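DTDP-4-dehydrorhamnose 3,5-epimerase (Sulfolobus tokodaii, PDB 2B9U) probably catalyses the epimerization of dTDP-4-dehydro-6-deoxyglucose at positions 3 and 5 of the sugar, a step in making dTDP-L-rhamnose. Local coordinates at residues 7-19 / 98-112. Sequence-based numbering, arbitrary orientation.
Sequences NLGMGIILIKPKV and VKAELNEENHYMLWI
K16 lies over one face of the Y108 ring. Its CG stands beside its own backbone N (chi1 -54°), which lays the chain over the ring. CG sits 4.0 Å from the ring centroid, 29° off the normal, a CH-pi contact. The chain then runs on across the ring, and K16 CE comes 3.6 Å from Y108 OH. The ammonium group goes past the phenol to a salt bridge with E6. L14 CD2 lies over the same face, while P17 CD meets the ring edge. N106 CB lies over the centre of the opposite face, and N106 OD1 accepts from Y108 N and N103 N on opposite faces of its amide plane. With an alanine at Y108, the K16 methylenes are likely to lose their aromatic cover and a gap would open beside L14 CD2. Antiparallel hydrogen-bonded pairs join the strands: I13 with W111 and I15 with M109. I13 CG1 lies at the edge of the indole, 4.0 Å from W111 CD1. I15 CD1 packs on W111 CB, and M109 CE touches I15 CG2 and P17 CG. L14 and L110 point to the other face. There L110 CD2 touches both L8 CD1 and I12 CG2, 3.6 Å from each. V98 puts CG1 against L8 CD1, with CG2 3.6 Å from M10 CE. Strand 12-17 thus pairs with 109-112, and I12 and L14 face strand 98-103 of the second sheet, as in the flattened jelly-roll barrel of the cupin-fold RmlC family.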
ATOM      1  N   ASN A   7      19.626  -2.753  10.081  1.00 31.11           N
ATOM      2  CA  ASN A   7      20.303  -3.706   9.206  1.00 31.07           C
ATOM      3  C   ASN A   7      20.172  -5.114   9.739  1.00 30.61           C
ATOM      4  O   ASN A   7      20.644  -5.407  10.837  1.00 30.57           O
ATOM      5  CB  ASN A   7      21.806  -3.401   9.104  1.00 32.11           C
ATOM      6  CG  ASN A   7      22.099  -2.033   8.535  1.00 34.64           C
ATOM      7  OD1 ASN A   7      21.224  -1.161   8.476  1.00 36.40           O
ATOM      8  ND2 ASN A   7      23.356  -1.827   8.123  1.00 36.41           N
ATOM      9  N   LEU A   8      19.582  -6.001   8.947  1.00 29.94           N
ATOM     10  CA  LEU A   8      19.462  -7.403   9.347  1.00 29.53           C
ATOM     11  C   LEU A   8      20.518  -8.307   8.697  1.00 29.20           C
ATOM     12  O   LEU A   8      20.515  -9.523   8.888  1.00 29.03           O
ATOM     13  CB  LEU A   8      18.040  -7.926   9.095  1.00 29.12           C
ATOM     14  CG  LEU A   8      16.846  -7.151   9.694  1.00 29.62           C
ATOM     15  CD1 LEU A   8      15.587  -7.957   9.512  1.00 29.16           C
ATOM     16  CD2 LEU A   8      16.999  -6.780  11.185  1.00 29.41           C
ATOM     17  N   GLY A   9      21.434  -7.700   7.945  1.00 29.75           N
ATOM     18  CA  GLY A   9      22.451  -8.442   7.212  1.00 29.46           C
ATOM     19  C   GLY A   9      22.155  -8.546   5.730  1.00 29.70           C
ATOM     20  O   GLY A   9      20.994  -8.626   5.326  1.00 29.65           O
ATOM     21  N   MET A  10      23.220  -8.527   4.925  1.00 29.74           N
ATOM     22  CA  MET A  10      23.186  -8.830   3.473  1.00 29.71           C
ATOM     23  C   MET A  10      22.405  -7.829   2.621  1.00 29.10           C
ATOM     24  O   MET A  10      22.059  -8.135   1.488  1.00 29.16           O
ATOM     25  CB  MET A  10      22.646 -10.246   3.175  1.00 29.99           C
ATOM     26  CG  MET A  10      23.012 -11.364   4.123  1.00 32.29           C
ATOM     27  SD  MET A  10      22.253 -12.907   3.545  1.00 36.70           S
ATOM     28  CE  MET A  10      20.831 -13.049   4.619  1.00 34.85           C
ATOM     29  N   GLY A  11      22.114  -6.652   3.164  1.00 28.99           N
ATOM     30  CA  GLY A  11      21.307  -5.657   2.461  1.00 28.42           C
ATOM     31  C   GLY A  11      19.834  -5.642   2.847  1.00 28.29           C
ATOM     32  O   GLY A  11      19.062  -4.824   2.341  1.00 28.27           O
ATOM     33  N   ILE A  12      19.451  -6.536   3.756  1.00 28.24           N
ATOM     34  CA  ILE A  12      18.068  -6.638   4.245  1.00 27.61           C
ATOM     35  C   ILE A  12      17.912  -5.611   5.364  1.00 27.46           C
ATOM     36  O   ILE A  12      18.783  -5.502   6.241  1.00 27.26           O
ATOM     37  CB  ILE A  12      17.737  -8.083   4.768  1.00 27.75           C
ATOM     38  CG1 ILE A  12      18.043  -9.155   3.709  1.00 27.63           C
ATOM     39  CG2 ILE A  12      16.284  -8.198   5.291  1.00 27.32           C
ATOM     40  CD1 ILE A  12      17.096  -9.181   2.533  1.00 29.77           C
ATOM     41  N   ILE A  13      16.812  -4.854   5.323  1.00 26.24           N
ATOM     42  CA  ILE A  13      16.590  -3.776   6.263  1.00 25.32           C
ATOM     43  C   ILE A  13      15.192  -3.880   6.860  1.00 25.49           C
ATOM     44  O   ILE A  13      14.213  -4.081   6.138  1.00 24.34           O
ATOM     45  CB  ILE A  13      16.780  -2.376   5.607  1.00 25.99           C
ATOM     46  CG1 ILE A  13      18.213  -2.217   5.057  1.00 26.07           C
ATOM     47  CG2 ILE A  13      16.494  -1.278   6.622  1.00 23.82           C
ATOM     48  CD1 ILE A  13      18.530  -0.861   4.460  1.00 27.98           C
ATOM     49  N   LEU A  14      15.111  -3.765   8.183  1.00 24.88           N
ATOM     50  CA  LEU A  14      13.815  -3.692   8.854  1.00 24.76           C
ATOM     51  C   LEU A  14      13.465  -2.228   9.062  1.00 23.96           C
ATOM     52  O   LEU A  14      14.290  -1.457   9.567  1.00 24.40           O
ATOM     53  CB  LEU A  14      13.827  -4.448  10.198  1.00 25.09           C
ATOM     54  CG  LEU A  14      12.448  -4.481  10.870  1.00 23.89           C
ATOM     55  CD1 LEU A  14      11.798  -5.850  10.711  1.00 25.47           C
ATOM     56  CD2 LEU A  14      12.552  -4.062  12.323  1.00 23.58           C
ATOM     57  N   ILE A  15      12.257  -1.845   8.645  1.00 22.95           N
ATOM     58  CA  ILE A  15      11.779  -0.470   8.789  1.00 22.74           C
ATOM     59  C   ILE A  15      10.675  -0.399   9.838  1.00 22.61           C
ATOM     60  O   ILE A  15       9.718  -1.191   9.814  1.00 22.00           O
ATOM     61  CB  ILE A  15      11.298   0.149   7.437  1.00 22.42           C
ATOM     62  CG1 ILE A  15      12.394   0.075   6.389  1.00 22.95           C
ATOM     63  CG2 ILE A  15      10.925   1.632   7.591  1.00 22.96           C
ATOM     64  CD1 ILE A  15      12.142  -0.951   5.341  1.00 26.34           C
ATOM     65  N   LYS A  16      10.798   0.568  10.744  1.00 22.38           N
ATOM     66  CA  LYS A  16       9.854   0.697  11.846  1.00 23.25           C
ATOM     67  C   LYS A  16       9.216   2.063  11.772  1.00 22.92           C
ATOM     68  O   LYS A  16       9.907   3.063  11.961  1.00 22.45           O
ATOM     69  CB  LYS A  16      10.569   0.560  13.185  1.00 23.51           C
ATOM     70  CG  LYS A  16      11.395  -0.686  13.352  1.00 26.11           C
ATOM     71  CD  LYS A  16      12.374  -0.488  14.501  1.00 30.40           C
ATOM     72  CE  LYS A  16      12.313  -1.645  15.473  1.00 33.14           C
ATOM     73  NZ  LYS A  16      13.022  -1.329  16.769  1.00 36.31           N
ATOM     74  N   PRO A  17       7.902   2.116  11.463  1.00 22.89           N
ATOM     75  CA  PRO A  17       7.218   3.402  11.315  1.00 22.89           C
ATOM     76  C   PRO A  17       6.685   3.949  12.634  1.00 23.11           C
ATOM     77  O   PRO A  17       6.668   3.245  13.633  1.00 23.76           O
ATOM     78  CB  PRO A  17       6.072   3.074  10.339  1.00 23.15           C
ATOM     79  CG  PRO A  17       5.740   1.617  10.603  1.00 23.04           C
ATOM     80  CD  PRO A  17       7.000   0.972  11.213  1.00 22.95           C
ATOM     81  N   LYS A  18       6.233   5.194  12.639  1.00 23.42           N
ATOM     82  CA  LYS A  18       5.624   5.745  13.838  1.00 23.94           C
ATOM     83  C   LYS A  18       4.117   5.720  13.725  1.00 23.26           C
ATOM     84  O   LYS A  18       3.559   6.234  12.763  1.00 22.97           O
ATOM     85  CB  LYS A  18       6.106   7.168  14.100  1.00 24.69           C
ATOM     86  CG  LYS A  18       7.312   7.219  15.015  1.00 27.47           C
ATOM     87  CD  LYS A  18       7.303   8.542  15.796  1.00 32.03           C
ATOM     88  CE  LYS A  18       8.558   8.676  16.603  1.00 34.45           C
ATOM     89  NZ  LYS A  18       9.734   8.891  15.725  1.00 37.11           N
ATOM     90  N   VAL A  19       3.476   5.105  14.718  1.00 22.65           N
ATOM     91  CA  VAL A  19       2.041   4.925  14.743  1.00 22.41           C
ATOM     92  C   VAL A  19       1.442   5.907  15.767  1.00 22.99           C
ATOM     93  O   VAL A  19       1.928   6.024  16.912  1.00 22.42           O
ATOM     94  CB  VAL A  19       1.696   3.446  15.051  1.00 22.49           C
ATOM     95  CG1 VAL A  19       0.189   3.204  15.126  1.00 22.98           C
ATOM     96  CG2 VAL A  19       2.366   2.514  14.021  1.00 21.62           C
ATOM     97  N   VAL A  98      17.248 -14.373   6.046  1.00 33.31           N
ATOM     98  CA  VAL A  98      16.733 -13.555   7.135  1.00 32.63           C
ATOM     99  C   VAL A  98      15.263 -13.923   7.366  1.00 32.34           C
ATOM    100  O   VAL A  98      14.500 -14.109   6.410  1.00 31.39           O
ATOM    101  CB  VAL A  98      16.902 -12.020   6.842  1.00 32.58           C
ATOM    102  CG1 VAL A  98      16.204 -11.167   7.889  1.00 31.79           C
ATOM    103  CG2 VAL A  98      18.374 -11.644   6.765  1.00 32.35           C
ATOM    104  N   LYS A  99      14.899 -14.061   8.640  1.00 31.95           N
ATOM    105  CA  LYS A  99      13.520 -14.286   9.073  1.00 31.78           C
ATOM    106  C   LYS A  99      13.092 -13.092   9.906  1.00 31.26           C
ATOM    107  O   LYS A  99      13.896 -12.529  10.664  1.00 32.05           O
ATOM    108  CB  LYS A  99      13.415 -15.554   9.931  1.00 32.21           C
ATOM    109  CG  LYS A  99      13.651 -16.843   9.193  1.00 31.79           C
ATOM    110  CD  LYS A  99      13.212 -18.011  10.045  1.00 33.64           C
ATOM    111  CE  LYS A  99      13.425 -19.331   9.359  1.00 34.22           C
ATOM    112  NZ  LYS A  99      13.005 -20.472  10.243  1.00 34.72           N
ATOM    113  N   ALA A 100      11.838 -12.684   9.738  1.00 30.12           N
ATOM    114  CA  ALA A 100      11.241 -11.600  10.513  1.00 28.84           C
ATOM    115  C   ALA A 100       9.724 -11.759  10.544  1.00 28.89           C
ATOM    116  O   ALA A 100       9.099 -12.020   9.500  1.00 27.96           O
ATOM    117  CB  ALA A 100      11.610 -10.229   9.926  1.00 28.64           C
ATOM    118  N   GLU A 101       9.151 -11.616  11.739  1.00 27.97           N
ATOM    119  CA  GLU A 101       7.710 -11.540  11.912  1.00 28.38           C
ATOM    120  C   GLU A 101       7.211 -10.135  11.642  1.00 27.11           C
ATOM    121  O   GLU A 101       7.570  -9.170  12.339  1.00 27.04           O
ATOM    122  CB  GLU A 101       7.256 -12.000  13.305  1.00 28.58           C
ATOM    123  CG  GLU A 101       5.738 -12.285  13.331  1.00 32.01           C
ATOM    124  CD  GLU A 101       5.243 -12.837  14.655  1.00 34.71           C
ATOM    125  OE1 GLU A 101       5.999 -13.571  15.347  1.00 37.15           O
ATOM    126  OE2 GLU A 101       4.083 -12.537  15.000  1.00 36.66           O
ATOM    127  N   LEU A 102       6.395 -10.025  10.599  1.00 25.92           N
ATOM    128  CA  LEU A 102       5.725  -8.772  10.273  1.00 24.57           C
ATOM    129  C   LEU A 102       4.263  -8.999  10.554  1.00 23.88           C
ATOM    130  O   LEU A 102       3.724 -10.054  10.247  1.00 23.47           O
ATOM    131  CB  LEU A 102       5.975  -8.390   8.798  1.00 24.13           C
ATOM    132  CG  LEU A 102       7.441  -8.407   8.347  1.00 23.03           C
ATOM    133  CD1 LEU A 102       7.566  -8.197   6.842  1.00 21.34           C
ATOM    134  CD2 LEU A 102       8.311  -7.351   9.111  1.00 20.18           C
ATOM    135  N   ASN A 103       3.629  -8.023  11.187  1.00 23.51           N
ATOM    136  CA  ASN A 103       2.265  -8.188  11.658  1.00 23.30           C
ATOM    137  C   ASN A 103       1.580  -6.834  11.827  1.00 23.08           C
ATOM    138  O   ASN A 103       2.229  -5.788  11.713  1.00 22.40           O
ATOM    139  CB  ASN A 103       2.209  -9.054  12.945  1.00 23.05           C
ATOM    140  CG  ASN A 103       3.037  -8.488  14.101  1.00 23.72           C
ATOM    141  OD1 ASN A 103       2.991  -7.303  14.396  1.00 23.29           O
ATOM    142  ND2 ASN A 103       3.773  -9.364  14.783  1.00 24.92           N
ATOM    143  N   GLU A 104       0.277  -6.860  12.086  1.00 23.55           N
ATOM    144  CA  GLU A 104      -0.488  -5.636  12.282  1.00 24.67           C
ATOM    145  C   GLU A 104      -0.219  -4.978  13.645  1.00 25.38           C
ATOM    146  O   GLU A 104      -0.555  -3.814  13.836  1.00 25.95           O
ATOM    147  CB  GLU A 104      -1.982  -5.908  12.117  1.00 25.09           C
ATOM    148  CG  GLU A 104      -2.603  -6.831  13.171  1.00 24.96           C
ATOM    149  CD  GLU A 104      -4.092  -7.033  12.923  1.00 28.88           C
ATOM    150  OE1 GLU A 104      -4.486  -8.157  12.540  1.00 28.42           O
ATOM    151  OE2 GLU A 104      -4.869  -6.056  13.078  1.00 29.69           O
ATOM    152  N   GLU A 105       0.365  -5.731  14.583  1.00 25.87           N
ATOM    153  CA  GLU A 105       0.692  -5.215  15.927  1.00 26.14           C
ATOM    154  C   GLU A 105       1.897  -4.298  15.869  1.00 24.99           C
ATOM    155  O   GLU A 105       1.907  -3.249  16.503  1.00 24.88           O
ATOM    156  CB  GLU A 105       0.974  -6.358  16.923  1.00 27.01           C
ATOM    157  CG  GLU A 105       1.768  -5.912  18.173  1.00 29.94           C
ATOM    158  CD  GLU A 105       2.435  -7.062  18.923  1.00 32.23           C
ATOM    159  OE1 GLU A 105       1.710  -7.868  19.538  1.00 34.96           O
ATOM    160  OE2 GLU A 105       3.683  -7.154  18.898  1.00 35.23           O
ATOM    161  N   ASN A 106       2.916  -4.715  15.119  1.00 24.88           N
ATOM    162  CA  ASN A 106       4.141  -3.928  14.979  1.00 24.43           C
ATOM    163  C   ASN A 106       4.151  -2.938  13.799  1.00 23.89           C
ATOM    164  O   ASN A 106       4.792  -1.883  13.878  1.00 23.06           O
ATOM    165  CB  ASN A 106       5.430  -4.791  15.048  1.00 24.29           C
ATOM    166  CG  ASN A 106       5.581  -5.840  13.909  1.00 25.84           C
ATOM    167  OD1 ASN A 106       5.075  -5.705  12.790  1.00 24.53           O
ATOM    168  ND2 ASN A 106       6.362  -6.880  14.206  1.00 26.14           N
ATOM    169  N   HIS A 107       3.409  -3.270  12.740  1.00 22.57           N
ATOM    170  CA  HIS A 107       3.440  -2.525  11.474  1.00 22.82           C
ATOM    171  C   HIS A 107       4.853  -2.363  10.912  1.00 23.17           C
ATOM    172  O   HIS A 107       5.127  -1.413  10.182  1.00 23.21           O
ATOM    173  CB  HIS A 107       2.752  -1.152  11.595  1.00 21.91           C
ATOM    174  CG  HIS A 107       1.278  -1.237  11.813  1.00 20.91           C
ATOM    175  ND1 HIS A 107       0.400  -1.621  10.821  1.00 20.62           N
ATOM    176  CD2 HIS A 107       0.528  -1.016  12.914  1.00 19.29           C
ATOM    177  CE1 HIS A 107      -0.830  -1.628  11.303  1.00 18.58           C
ATOM    178  NE2 HIS A 107      -0.778  -1.270  12.572  1.00 21.10           N
ATOM    179  N   TYR A 108       5.749  -3.291  11.261  1.00 23.80           N
ATOM    180  CA  TYR A 108       7.108  -3.307  10.689  1.00 23.72           C
ATOM    181  C   TYR A 108       7.115  -3.786   9.240  1.00 23.96           C
ATOM    182  O   TYR A 108       6.202  -4.518   8.782  1.00 24.05           O
ATOM    183  CB  TYR A 108       8.067  -4.209  11.497  1.00 24.20           C
ATOM    184  CG  TYR A 108       8.358  -3.799  12.938  1.00 23.98           C
ATOM    185  CD1 TYR A 108       8.142  -2.504  13.384  1.00 24.15           C
ATOM    186  CD2 TYR A 108       8.889  -4.717  13.834  1.00 24.73           C
ATOM    187  CE1 TYR A 108       8.421  -2.134  14.701  1.00 25.96           C
ATOM    188  CE2 TYR A 108       9.179  -4.360  15.149  1.00 26.27           C
ATOM    189  CZ  TYR A 108       8.945  -3.069  15.575  1.00 26.37           C
ATOM    190  OH  TYR A 108       9.224  -2.723  16.885  1.00 28.48           O
ATOM    191  N   MET A 109       8.170  -3.380   8.540  1.00 23.58           N
ATOM    192  CA  MET A 109       8.360  -3.661   7.125  1.00 24.15           C
ATOM    193  C   MET A 109       9.749  -4.241   6.939  1.00 23.98           C
ATOM    194  O   MET A 109      10.649  -3.932   7.703  1.00 23.29           O
ATOM    195  CB  MET A 109       8.265  -2.365   6.310  1.00 24.25           C
ATOM    196  CG  MET A 109       6.849  -1.824   6.111  1.00 25.71           C
ATOM    197  SD  MET A 109       6.890  -0.104   5.577  1.00 30.68           S
ATOM    198  CE  MET A 109       7.093   0.718   7.165  1.00 25.19           C
ATOM    199  N   LEU A 110       9.905  -5.065   5.914  1.00 24.46           N
ATOM    200  CA  LEU A 110      11.200  -5.599   5.506  1.00 24.85           C
ATOM    201  C   LEU A 110      11.457  -5.116   4.099  1.00 24.64           C
ATOM    202  O   LEU A 110      10.630  -5.361   3.186  1.00 24.11           O
ATOM    203  CB  LEU A 110      11.147  -7.120   5.430  1.00 25.22           C
ATOM    204  CG  LEU A 110      11.968  -8.096   6.257  1.00 27.58           C
ATOM    205  CD1 LEU A 110      12.352  -9.239   5.334  1.00 26.71           C
ATOM    206  CD2 LEU A 110      13.199  -7.468   6.901  1.00 25.47           C
ATOM    207  N   TRP A 111      12.601  -4.457   3.916  1.00 24.48           N
ATOM    208  CA  TRP A 111      13.121  -4.164   2.582  1.00 24.03           C
ATOM    209  C   TRP A 111      14.055  -5.285   2.160  1.00 24.25           C
ATOM    210  O   TRP A 111      15.017  -5.637   2.879  1.00 23.62           O
ATOM    211  CB  TRP A 111      13.822  -2.815   2.534  1.00 24.04           C
ATOM    212  CG  TRP A 111      14.872  -2.681   1.423  1.00 23.57           C
ATOM    213  CD1 TRP A 111      16.233  -2.656   1.582  1.00 24.02           C
ATOM    214  CD2 TRP A 111      14.633  -2.550   0.007  1.00 23.64           C
ATOM    215  NE1 TRP A 111      16.854  -2.520   0.360  1.00 24.34           N
ATOM    216  CE2 TRP A 111      15.898  -2.466  -0.623  1.00 24.52           C
ATOM    217  CE3 TRP A 111      13.475  -2.514  -0.790  1.00 23.39           C
ATOM    218  CZ2 TRP A 111      16.037  -2.308  -2.008  1.00 25.26           C
ATOM    219  CZ3 TRP A 111      13.621  -2.375  -2.182  1.00 23.12           C
ATOM    220  CH2 TRP A 111      14.891  -2.274  -2.769  1.00 23.34           C
ATOM    221  N   ILE A 112      13.739  -5.853   0.998  1.00 24.03           N
ATOM    222  CA  ILE A 112      14.450  -6.980   0.417  1.00 24.10           C
ATOM    223  C   ILE A 112      14.970  -6.573  -0.983  1.00 24.83           C
ATOM    224  O   ILE A 112      14.205  -6.543  -1.958  1.00 24.72           O
ATOM    225  CB  ILE A 112      13.551  -8.233   0.271  1.00 23.90           C
ATOM    226  CG1 ILE A 112      12.818  -8.566   1.584  1.00 22.55           C
ATOM    227  CG2 ILE A 112      14.378  -9.432  -0.262  1.00 23.90           C
ATOM    228  CD1 ILE A 112      11.818  -9.685   1.448  1.00 22.05           C
TER